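Local structure of histidine-containing Phosphotransfer Protein type 1, MtHPt1 (3US6) at residues L33-E36 with N37-E40. The protein probably relays phosphoryl groups from cytokinin-sensing histidine kinases to response regulators, as a histidine-containing phosphotransfer protein of the plant two-component pathway. Residues are numbered along the deposited sequence; the frame is centred on the assembly and turned at random.
Sequences LQDE and NNPE
D35 and N38 are the ends of a type I beta turn, in which the backbone N of N38 bonds to O of D35 at 2.9 Å. How a short polar turn can be tied together by its own side chains is well illustrated here. The amide of N38 reaches back across the turn and spends both of its ends on backbone: OD1 of N38 accepts from N of D35, while ND2 of N38 gives a nearly straight (172°) bond to O of L33, both unusually short at 2.5 Å. Its CG lies between the backbone N and the carbonyl carbon (chi1 69°), a rotation that folds the amide back over the turn toward L33 to D35. The D35 side chain closes the same turn. OD1 of D35 takes the backbone N of N37 at 2.8 Å, met from above the carboxylate plane, which makes an Asx turn; a separate, weak bond reaches the same OD1 from N of N38. The carboxylate and the N38 amide stand 75° apart. An alanine in place of N38 would probably leave O of L33 and N of D35 without these side-chain partners and set the L33-D35 backbone freer to move. Q34, its CG anti to the backbone N, extends alongside the N38-P39 backbone, CG of Q34 lying 3.2 Å from O of N38, and its OE1 accepts a hydrogen bond from N of V42. P39 rests CD against O of E36, at 3.5 Å. This surface loop joins helix 25-32 to helix 41-64 of the helical bundle: L33 and Q34 touch F41, and E40 occupies the N-cap position of the second helix.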
ATOM      1  N   LEU A  33      10.454   3.669 -13.633  1.00 16.37           N
ATOM      2  CA  LEU A  33       9.686   3.613 -14.905  1.00 18.52           C
ATOM      3  C   LEU A  33       8.910   4.911 -15.209  1.00 19.54           C
ATOM      4  O   LEU A  33       8.205   5.040 -16.224  1.00 15.45           O
ATOM      5  CB  LEU A  33       8.703   2.435 -14.847  1.00 22.66           C
ATOM      6  CG  LEU A  33       9.308   1.019 -14.889  1.00 23.20           C
ATOM      7  CD1 LEU A  33       8.244  -0.016 -14.612  1.00 26.08           C
ATOM      8  CD2 LEU A  33       9.883   0.782 -16.190  1.00 23.78           C
ATOM      9  N   GLN A  34       9.101   5.896 -14.345  1.00 18.46           N
ATOM     10  CA  GLN A  34       8.473   7.218 -14.519  1.00 17.35           C
ATOM     11  C   GLN A  34       9.507   8.266 -14.838  1.00 18.96           C
ATOM     12  O   GLN A  34      10.566   8.336 -14.218  1.00 21.95           O
ATOM     13  CB  GLN A  34       7.794   7.611 -13.241  1.00 19.03           C
ATOM     14  CG  GLN A  34       7.191   9.013 -13.252  1.00 20.42           C
ATOM     15  CD  GLN A  34       6.399   9.267 -11.982  1.00 21.82           C
ATOM     16  OE1 GLN A  34       5.252   8.876 -11.878  1.00 20.16           O
ATOM     17  NE2 GLN A  34       7.026   9.874 -10.995  1.00 26.06           N
ATOM     18  N   ASP A  35       9.211   9.099 -15.812  1.00 16.40           N
ATOM     19  CA  ASP A  35      10.071  10.231 -16.147  1.00 19.63           C
ATOM     20  C   ASP A  35       9.270  11.288 -16.842  1.00 21.10           C
ATOM     21  O   ASP A  35       8.052  11.242 -16.816  1.00 21.39           O
ATOM     22  CB  ASP A  35      11.279   9.847 -16.993  1.00 25.53           C
ATOM     23  CG  ASP A  35      10.895   9.331 -18.371  1.00 37.85           C
ATOM     24  OD1 ASP A  35       9.744   9.572 -18.808  1.00 26.54           O
ATOM     25  OD2 ASP A  35      11.757   8.680 -19.002  1.00 47.69           O
ATOM     26  N   GLU A  36       9.950  12.292 -17.375  1.00 22.66           N
ATOM     27  CA  GLU A  36       9.209  13.434 -17.881  1.00 24.20           C
ATOM     28  C   GLU A  36       8.258  13.070 -19.016  1.00 23.29           C
ATOM     29  O   GLU A  36       7.305  13.789 -19.314  1.00 24.72           O
ATOM     30  CB  GLU A  36      10.149  14.540 -18.345  1.00 30.45           C
ATOM     31  CG  GLU A  36      11.165  14.079 -19.365  1.00 34.32           C
ATOM     32  CD  GLU A  36      12.079  15.215 -19.835  1.00 62.54           C
ATOM     33  OE1 GLU A  36      12.301  16.168 -19.049  1.00 69.33           O
ATOM     34  OE2 GLU A  36      12.565  15.142 -20.983  1.00 63.71           O
ATOM     35  N   ASN A  37       8.530  11.975 -19.686  1.00 21.79           N
ATOM     36  CA  ASN A  37       7.655  11.502 -20.745  1.00 24.50           C
ATOM     37  C   ASN A  37       6.447  10.716 -20.243  1.00 22.70           C
ATOM     38  O   ASN A  37       5.458  10.563 -20.958  1.00 20.84           O
ATOM     39  CB  ASN A  37       8.471  10.622 -21.678  1.00 21.68           C
ATOM     40  CG  ASN A  37       9.662  11.355 -22.262  1.00 27.52           C
ATOM     41  OD1 ASN A  37      10.825  10.957 -22.092  1.00 29.16           O
ATOM     42  ND2 ASN A  37       9.380  12.459 -22.916  1.00 20.62           N
ATOM     43  N   ASN A  38       6.508  10.244 -19.007  1.00 21.10           N
ATOM     44  CA  ASN A  38       5.356   9.609 -18.379  1.00 25.14           C
ATOM     45  C   ASN A  38       5.369   9.986 -16.914  1.00 20.68           C
ATOM     46  O   ASN A  38       5.771   9.191 -16.066  1.00 21.39           O
ATOM     47  CB  ASN A  38       5.420   8.090 -18.539  1.00 28.98           C
ATOM     48  CG  ASN A  38       6.535   7.465 -17.723  1.00 27.15           C
ATOM     49  OD1 ASN A  38       7.528   8.119 -17.404  1.00 36.35           O
ATOM     50  ND2 ASN A  38       6.376   6.191 -17.382  1.00 32.28           N
ATOM     51  N   PRO A  39       4.957  11.215 -16.612  1.00 17.11           N
ATOM     52  CA  PRO A  39       5.263  11.762 -15.310  1.00 22.54           C
ATOM     53  C   PRO A  39       4.255  11.390 -14.256  1.00 17.34           C
ATOM     54  O   PRO A  39       4.473  11.674 -13.057  1.00 22.31           O
ATOM     55  CB  PRO A  39       5.164  13.272 -15.606  1.00 29.22           C
ATOM     56  CG  PRO A  39       4.291  13.308 -16.794  1.00 25.69           C
ATOM     57  CD  PRO A  39       4.655  12.263 -17.614  1.00 23.36           C
ATOM     58  N   GLU A  40       3.132  10.806 -14.682  1.00 18.24           N
ATOM     59  CA  GLU A  40       2.070  10.388 -13.759  1.00 20.80           C
ATOM     60  C   GLU A  40       1.938   8.877 -13.594  1.00 20.07           C
ATOM     61  O   GLU A  40       0.959   8.410 -12.972  1.00 18.42           O
ATOM     62  CB  GLU A  40       0.731  10.925 -14.282  1.00 24.40           C
ATOM     63  CG  GLU A  40       0.754  12.462 -14.529  1.00 29.33           C
ATOM     64  CD  GLU A  40       1.191  13.298 -13.317  1.00 36.23           C
ATOM     65  OE1 GLU A  40       1.047  12.826 -12.178  1.00 28.89           O
ATOM     66  OE2 GLU A  40       1.666  14.443 -13.491  1.00 42.41           O
TER